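Local coordinates for protein tartronate semialdehyde reductase (Salmonella typhimurium, PDB 1VPD) that probably reduces tartronate semialdehyde to D-glycerate with NADH or NADPH, the last step of galactarate breakdown to D-glycerate, at residues K22-A27 / Y152-A157; N185-S190 / S283-Y288. All coordinates share one frame; numbering follows the deposited sequence.

How the contacts relate
Contact 1 (22-27 with 152-157) lies in the nucleotide-binding domain, and contact 2 (185-190 with 283-288) in the helical C-terminal domain. They fall on opposite sides of the chain's centre: their own centres are 33 Å apart and their nearest atoms about 21 Å, so neither touches the other. Contact 1 includes Asn-23, at the end of the predicted NAD(+)-binding residues, but the contact itself is away from the annotated sites. Contact 2 lies within about 11 to 12 Å of predicted sites, measured between side chains: Ile-186 is about 11 Å from the predicted active-site Lys-175, on the same helix 170-198, and Ser-283 about 12 Å from Ile-15 in the predicted cofactor site.

Contact 1 (K22-A27 / Y152-A157); sequences KNLLKA and YDLMKA
The flat groups that touch across this contact are the carbonyls of Leu-154 and Ala-157. At the oxygen end of the Leu-154 carbonyl sits a methyl group, Leu-24 CD2, which lies 3.4 Å from Leu-154 O with a C-O-CD2 angle near 145°. At Ala-157 O the neighbour is Asn-23 CB, 3.8 Å away; the flat amide of Asn-23 contributes no touch across the contact, its ND2 being bonded to Ile-133 O. No hydrogen bond joins the segments; the 196 Å² they bury comes from methyl-methyl packing and from carbons set against two carbonyl oxygens. The side chains of Leu-24 and Leu-154 cross at about a right angle, with Leu-24 CD2 3.7 Å from Leu-154 CD1. Leu-154 CG stands anti to the backbone N (chi1 172°), beside its carbonyl carbon, and CD1 reaches Leu-24 from there. Helix 17-26 is the first helix of the Rossmann-type domain, following strand 7-11 and a glycine pattern consistent with dinucleotide binding; helix 145-156 precedes the edge strand 161-166. Both leucines also reach the sheet, Leu-24 at Phe-10 and Ile-66 and Leu-154 at Val-8 and Val-64. The backbones are nearest at Leu-24 and Ala-157, whose CA atoms are 6.0 Å apart. Here Ala-157 CB is shared by two partners, 3.8 Å from Leu-24 CD2 and 3.9 Å from Ala-27 CB.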
ATOM      1  N   LYS A  22      13.079   4.388   6.910  1.00 19.37           N
ATOM      2  CA  LYS A  22      13.913   5.550   7.209  1.00 20.15           C
ATOM      3  C   LYS A  22      13.256   6.459   8.246  1.00 20.10           C
ATOM      4  O   LYS A  22      13.935   7.007   9.114  1.00 20.42           O
ATOM      5  CB  LYS A  22      14.284   6.306   5.935  1.00 20.55           C
ATOM      6  CG  LYS A  22      15.250   5.544   5.071  1.00 22.84           C
ATOM      7  CD  LYS A  22      15.687   6.392   3.916  1.00 26.18           C
ATOM      8  CE  LYS A  22      16.602   5.641   3.008  1.00 28.14           C
ATOM      9  NZ  LYS A  22      16.791   6.365   1.730  1.00 30.88           N
ATOM     10  N   ASN A  23      11.926   6.575   8.228  1.00 19.36           N
ATOM     11  CA  ASN A  23      11.249   7.304   9.276  1.00 19.76           C
ATOM     12  C   ASN A  23      11.368   6.653  10.652  1.00 19.89           C
ATOM     13  O   ASN A  23      11.434   7.361  11.663  1.00 20.37           O
ATOM     14  CB  ASN A  23       9.781   7.586   8.904  1.00 19.98           C
ATOM     15  CG  ASN A  23       9.670   8.699   7.885  1.00 20.96           C
ATOM     16  OD1 ASN A  23      10.506   9.622   7.888  1.00 22.10           O
ATOM     17  ND2 ASN A  23       8.654   8.629   6.994  1.00 19.25           N
ATOM     18  N   LEU A  24      11.411   5.324  10.704  1.00 19.68           N
ATOM     19  CA  LEU A  24      11.606   4.626  11.972  1.00 19.89           C
ATOM     20  C   LEU A  24      13.012   4.909  12.495  1.00 20.95           C
ATOM     21  O   LEU A  24      13.187   5.134  13.692  1.00 21.87           O
ATOM     22  CB  LEU A  24      11.406   3.116  11.829  1.00 19.79           C
ATOM     23  CG  LEU A  24       9.971   2.611  11.608  1.00 19.10           C
ATOM     24  CD1 LEU A  24       9.952   1.090  11.581  1.00 18.98           C
ATOM     25  CD2 LEU A  24       8.990   3.148  12.636  1.00 19.53           C
ATOM     26  N   LEU A  25      13.992   4.916  11.606  1.00 21.63           N
ATOM     27  CA  LEU A  25      15.381   5.194  12.012  1.00 22.82           C
ATOM     28  C   LEU A  25      15.507   6.604  12.576  1.00 24.39           C
ATOM     29  O   LEU A  25      16.171   6.805  13.587  1.00 24.50           O
ATOM     30  CB  LEU A  25      16.347   5.001  10.855  1.00 22.27           C
ATOM     31  CG  LEU A  25      16.544   3.545  10.398  1.00 22.56           C
ATOM     32  CD1 LEU A  25      17.220   3.495   9.072  1.00 22.90           C
ATOM     33  CD2 LEU A  25      17.341   2.727  11.411  1.00 23.25           C
ATOM     34  N   LYS A  26      14.866   7.569  11.918  1.00 25.96           N
ATOM     35  CA  LYS A  26      14.836   8.953  12.378  1.00 27.46           C
ATOM     36  C   LYS A  26      14.134   9.122  13.708  1.00 27.20           C
ATOM     37  O   LYS A  26      14.480  10.012  14.477  1.00 27.76           O
ATOM     38  CB  LYS A  26      14.136   9.838  11.351  1.00 28.80           C
ATOM     39  CG  LYS A  26      14.982  10.136  10.150  1.00 33.07           C
ATOM     40  CD  LYS A  26      14.538  11.435   9.483  1.00 38.63           C
ATOM     41  CE  LYS A  26      14.257  11.214   8.037  1.00 41.91           C
ATOM     42  NZ  LYS A  26      15.424  10.615   7.295  1.00 44.43           N
ATOM     43  N   ALA A  27      13.143   8.282  13.980  1.00 26.25           N
ATOM     44  CA  ALA A  27      12.441   8.305  15.254  1.00 26.61           C
ATOM     45  C   ALA A  27      13.220   7.600  16.377  1.00 26.68           C
ATOM     46  O   ALA A  27      12.729   7.523  17.499  1.00 27.70           O
ATOM     47  CB  ALA A  27      11.057   7.669  15.110  1.00 26.86           C
ATOM     48  N   TYR A 152       1.385   0.833  18.983  1.00 20.09           N
ATOM     49  CA  TYR A 152       0.848   2.077  18.445  1.00 19.99           C
ATOM     50  C   TYR A 152       1.956   3.082  18.153  1.00 20.07           C
ATOM     51  O   TYR A 152       2.005   3.643  17.080  1.00 19.34           O
ATOM     52  CB  TYR A 152      -0.226   2.684  19.384  1.00 20.26           C
ATOM     53  CG  TYR A 152      -0.728   4.031  18.912  1.00 20.36           C
ATOM     54  CD1 TYR A 152      -1.812   4.126  18.043  1.00 20.77           C
ATOM     55  CD2 TYR A 152      -0.084   5.207  19.280  1.00 21.85           C
ATOM     56  CE1 TYR A 152      -2.262   5.363  17.591  1.00 20.95           C
ATOM     57  CE2 TYR A 152      -0.516   6.437  18.825  1.00 22.72           C
ATOM     58  CZ  TYR A 152      -1.612   6.510  17.979  1.00 22.51           C
ATOM     59  OH  TYR A 152      -2.033   7.730  17.528  1.00 23.04           O
ATOM     60  N   ASP A 153       2.851   3.334  19.114  1.00 20.15           N
ATOM     61  CA  ASP A 153       3.893   4.326  18.910  1.00 19.93           C
ATOM     62  C   ASP A 153       4.814   3.963  17.765  1.00 18.77           C
ATOM     63  O   ASP A 153       5.228   4.825  17.018  1.00 18.86           O
ATOM     64  CB  ASP A 153       4.738   4.528  20.178  1.00 20.91           C
ATOM     65  CG  ASP A 153       3.976   5.230  21.295  1.00 23.67           C
ATOM     66  OD1 ASP A 153       2.945   5.900  21.059  1.00 24.15           O
ATOM     67  OD2 ASP A 153       4.364   5.166  22.485  1.00 26.23           O
ATOM     68  N   LEU A 154       5.145   2.684  17.634  1.00 17.91           N
ATOM     69  CA  LEU A 154       6.021   2.231  16.567  1.00 17.98           C
ATOM     70  C   LEU A 154       5.352   2.519  15.214  1.00 17.94           C
ATOM     71  O   LEU A 154       5.977   3.054  14.304  1.00 17.10           O
ATOM     72  CB  LEU A 154       6.265   0.727  16.692  1.00 17.86           C
ATOM     73  CG  LEU A 154       7.018   0.065  15.524  1.00 18.01           C
ATOM     74  CD1 LEU A 154       8.404   0.656  15.341  1.00 19.46           C
ATOM     75  CD2 LEU A 154       7.096  -1.430  15.700  1.00 18.61           C
HETATM   76  N   MSE A 155       4.087   2.130  15.093  1.00 18.00           N
HETATM   77  CA  MSE A 155       3.357   2.371  13.832  1.00 18.00           C
HETATM   78  C   MSE A 155       3.192   3.871  13.568  1.00 18.03           C
HETATM   79  O   MSE A 155       3.330   4.347  12.426  1.00 17.96           O
HETATM   80  CB  MSE A 155       2.000   1.658  13.850  1.00 18.16           C
HETATM   81  CG  MSE A 155       2.113   0.148  13.777  1.00 18.48           C
HETATM   82 SE   MSE A 155       0.417  -0.787  13.700  0.86 22.25          SE
HETATM   83  CE  MSE A 155      -0.206  -0.535  15.557  1.00 19.90           C
ATOM     84  N   LYS A 156       2.912   4.627  14.629  1.00 18.70           N
ATOM     85  CA  LYS A 156       2.681   6.071  14.519  1.00 18.62           C
ATOM     86  C   LYS A 156       3.924   6.832  14.069  1.00 18.63           C
ATOM     87  O   LYS A 156       3.814   7.902  13.488  1.00 18.42           O
ATOM     88  CB  LYS A 156       2.123   6.640  15.830  1.00 19.43           C
ATOM     89  CG  LYS A 156       1.742   8.106  15.783  1.00 20.33           C
ATOM     90  CD  LYS A 156       0.494   8.350  14.921  1.00 21.89           C
ATOM     91  CE  LYS A 156       0.076   9.827  14.947  1.00 22.98           C
ATOM     92  NZ  LYS A 156       1.133  10.714  14.355  1.00 23.89           N
ATOM     93  N   ALA A 157       5.113   6.284  14.316  1.00 18.55           N
ATOM     94  CA  ALA A 157       6.343   6.904  13.841  1.00 18.69           C
ATOM     95  C   ALA A 157       6.452   7.022  12.319  1.00 19.01           C
ATOM     96  O   ALA A 157       7.267   7.805  11.811  1.00 19.02           O
ATOM     97  CB  ALA A 157       7.564   6.160  14.402  1.00 19.61           C
TER

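Contact 2 (N185-S190 / S283-Y288); sequences NIAAMS and SALACY
Ile-186 and Leu-285 set the geometry here, their side chains crossing at about a right angle. The short branch of the isoleucine does the touching: Ile-186 CG2, which lies anti to the backbone N and beside the carbonyl carbon, is 3.7 Å from Leu-285 CD1 and 3.8 Å from Leu-285 CB, so it bears on both the base and the tip of the leucine. The same methyl, Leu-285 CD1, comes 4.3 Å from Ala-187 CB. Both segments belong to the all-helical C-terminal domain of the 3-hydroxyisobutyrate dehydrogenase-related family, whose long helix 170-198 packs against the last helix, 285-293, and the 3-10 turn leading into it. One turn further along helix 170-198 the helices draw closer, the CA atoms of Ser-190 and Ala-286 being 4.8 Å apart, an approach that fits the small side chains on both sides. Ser-190 OG lies 3.3 Å from Ala-286 CA and 3.5 Å from Ala-286 CB. It also nears Ala-286 N, at a poor angle for a hydrogen bond; the hydroxyl instead turns back to its own helix and donates to Ile-186 O, at 2.9 Å. That carbonyl takes two donors from opposite faces of its plane, Ser-190 N and Ser-190 OG, the hydroxyl standing above the plane at a C=O...OG angle of 140°. The hydrogen of this buried hydroxyl is thereby spent within 185-190. Neighbouring helices close round the pair: 218-228 brings Val-219 to Ile-186 and Val-227 to Ala-286, and 260-274 brings Met-269 and Leu-272 to Leu-285.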
ATOM      1  N   ASN A 185     -11.652   7.607  -7.444  1.00 10.50           N
ATOM      2  CA  ASN A 185     -11.347   9.034  -7.398  1.00 10.39           C
ATOM      3  C   ASN A 185     -10.395   9.388  -8.541  1.00 10.85           C
ATOM      4  O   ASN A 185     -10.532  10.450  -9.140  1.00 11.42           O
ATOM      5  CB  ASN A 185     -10.727   9.458  -6.072  1.00 10.33           C
ATOM      6  CG  ASN A 185     -11.744   9.552  -4.921  1.00 10.67           C
ATOM      7  OD1 ASN A 185     -12.921   9.139  -5.052  1.00 11.37           O
ATOM      8  ND2 ASN A 185     -11.292  10.135  -3.776  1.00 11.17           N
ATOM      9  N   ILE A 186      -9.442   8.499  -8.850  1.00 10.73           N
ATOM     10  CA  ILE A 186      -8.543   8.731  -9.967  1.00 10.39           C
ATOM     11  C   ILE A 186      -9.303   8.659 -11.292  1.00 10.81           C
ATOM     12  O   ILE A 186      -9.134   9.520 -12.170  1.00 10.83           O
ATOM     13  CB  ILE A 186      -7.351   7.737  -9.985  1.00 10.81           C
ATOM     14  CG1 ILE A 186      -6.436   7.968  -8.788  1.00 11.83           C
ATOM     15  CG2 ILE A 186      -6.556   7.881 -11.285  1.00 11.10           C
ATOM     16  CD1 ILE A 186      -5.398   6.861  -8.619  1.00 11.50           C
ATOM     17  N   ALA A 187     -10.124   7.626 -11.445  1.00 10.66           N
ATOM     18  CA  ALA A 187     -10.932   7.466 -12.657  1.00 10.75           C
ATOM     19  C   ALA A 187     -11.862   8.660 -12.861  1.00 11.06           C
ATOM     20  O   ALA A 187     -11.995   9.166 -13.973  1.00 10.58           O
ATOM     21  CB  ALA A 187     -11.691   6.179 -12.632  1.00 11.13           C
ATOM     22  N   ALA A 188     -12.492   9.117 -11.782  1.00 10.78           N
ATOM     23  CA  ALA A 188     -13.411  10.241 -11.858  1.00 11.16           C
ATOM     24  C   ALA A 188     -12.720  11.525 -12.277  1.00 11.03           C
ATOM     25  O   ALA A 188     -13.235  12.274 -13.112  1.00 11.02           O
ATOM     26  CB  ALA A 188     -14.110  10.438 -10.487  1.00 11.43           C
HETATM   27  N   MSE A 189     -11.566  11.798 -11.674  1.00 11.28           N
HETATM   28  CA  MSE A 189     -10.718  12.925 -12.081  1.00 11.46           C
HETATM   29  C   MSE A 189     -10.416  12.846 -13.578  1.00 10.77           C
HETATM   30  O   MSE A 189     -10.529  13.833 -14.284  1.00 11.98           O
HETATM   31  CB  MSE A 189      -9.400  12.921 -11.289  1.00 11.96           C
HETATM   32  CG  MSE A 189      -8.383  13.880 -11.828  1.00 13.56           C
HETATM   33 SE   MSE A 189      -6.639  13.578 -11.064  0.89 19.76          SE
HETATM   34  CE  MSE A 189      -6.230  12.006 -12.096  1.00 17.40           C
ATOM     35  N   SER A 190     -10.037  11.668 -14.058  1.00 10.45           N
ATOM     36  CA  SER A 190      -9.646  11.453 -15.448  1.00 10.63           C
ATOM     37  C   SER A 190     -10.820  11.685 -16.404  1.00 10.59           C
ATOM     38  O   SER A 190     -10.695  12.377 -17.423  1.00 10.88           O
ATOM     39  CB  SER A 190      -9.105  10.032 -15.612  1.00 10.08           C
ATOM     40  OG  SER A 190      -7.945   9.827 -14.811  1.00 11.67           O
ATOM     41  N   SER A 283      -2.083   6.926 -11.788  1.00 13.53           N
ATOM     42  CA  SER A 283      -2.476   8.128 -12.531  1.00 13.35           C
ATOM     43  C   SER A 283      -2.633   7.831 -14.029  1.00 13.21           C
ATOM     44  O   SER A 283      -3.347   8.550 -14.730  1.00 12.79           O
ATOM     45  CB  SER A 283      -1.477   9.277 -12.292  1.00 13.70           C
ATOM     46  OG  SER A 283      -0.151   8.900 -12.645  1.00 14.27           O
ATOM     47  N   ALA A 284      -1.995   6.766 -14.523  1.00 13.40           N
ATOM     48  CA  ALA A 284      -2.137   6.352 -15.923  1.00 13.26           C
ATOM     49  C   ALA A 284      -3.547   5.858 -16.279  1.00 12.79           C
ATOM     50  O   ALA A 284      -3.859   5.628 -17.442  1.00 12.29           O
ATOM     51  CB  ALA A 284      -1.085   5.313 -16.297  1.00 14.34           C
ATOM     52  N   LEU A 285      -4.431   5.739 -15.295  1.00 13.06           N
ATOM     53  CA  LEU A 285      -5.840   5.582 -15.632  1.00 13.21           C
ATOM     54  C   LEU A 285      -6.297   6.709 -16.532  1.00 12.33           C
ATOM     55  O   LEU A 285      -7.176   6.526 -17.367  1.00 12.72           O
ATOM     56  CB  LEU A 285      -6.702   5.583 -14.370  1.00 14.62           C
ATOM     57  CG  LEU A 285      -7.109   4.275 -13.754  1.00 16.97           C
ATOM     58  CD1 LEU A 285      -7.678   4.550 -12.374  1.00 17.67           C
ATOM     59  CD2 LEU A 285      -8.119   3.549 -14.638  1.00 17.96           C
ATOM     60  N   ALA A 286      -5.703   7.896 -16.396  1.00 12.03           N
ATOM     61  CA  ALA A 286      -6.019   9.006 -17.302  1.00 12.10           C
ATOM     62  C   ALA A 286      -5.779   8.656 -18.766  1.00 12.39           C
ATOM     63  O   ALA A 286      -6.550   9.079 -19.637  1.00 11.24           O
ATOM     64  CB  ALA A 286      -5.241  10.271 -16.923  1.00 13.28           C
ATOM     65  N   CYS A 287      -4.741   7.865 -19.028  1.00 12.61           N
ATOM     66  CA  CYS A 287      -4.386   7.486 -20.392  1.00 12.84           C
ATOM     67  C   CYS A 287      -5.469   6.628 -21.058  1.00 12.75           C
ATOM     68  O   CYS A 287      -5.645   6.687 -22.273  1.00 13.02           O
ATOM     69  CB  CYS A 287      -3.017   6.807 -20.440  1.00 13.30           C
ATOM     70  SG  CYS A 287      -1.705   7.734 -19.620  1.00 15.44           S
ATOM     71  N   TYR A 288      -6.207   5.839 -20.264  1.00 11.91           N
ATOM     72  CA  TYR A 288      -7.344   5.095 -20.784  1.00 11.75           C
ATOM     73  C   TYR A 288      -8.370   6.048 -21.389  1.00 11.15           C
ATOM     74  O   TYR A 288      -8.826   5.872 -22.522  1.00 11.55           O
ATOM     75  CB  TYR A 288      -7.970   4.243 -19.664  1.00 11.47           C
ATOM     76  CG  TYR A 288      -9.230   3.521 -20.069  1.00 11.30           C
ATOM     77  CD1 TYR A 288      -9.173   2.268 -20.665  1.00 11.75           C
ATOM     78  CD2 TYR A 288     -10.484   4.078 -19.854  1.00 12.20           C
ATOM     79  CE1 TYR A 288     -10.338   1.592 -21.052  1.00 11.66           C
ATOM     80  CE2 TYR A 288     -11.642   3.421 -20.249  1.00 11.00           C
ATOM     81  CZ  TYR A 288     -11.563   2.178 -20.849  1.00 11.42           C
ATOM     82  OH  TYR A 288     -12.699   1.511 -21.216  1.00 11.70           O
TER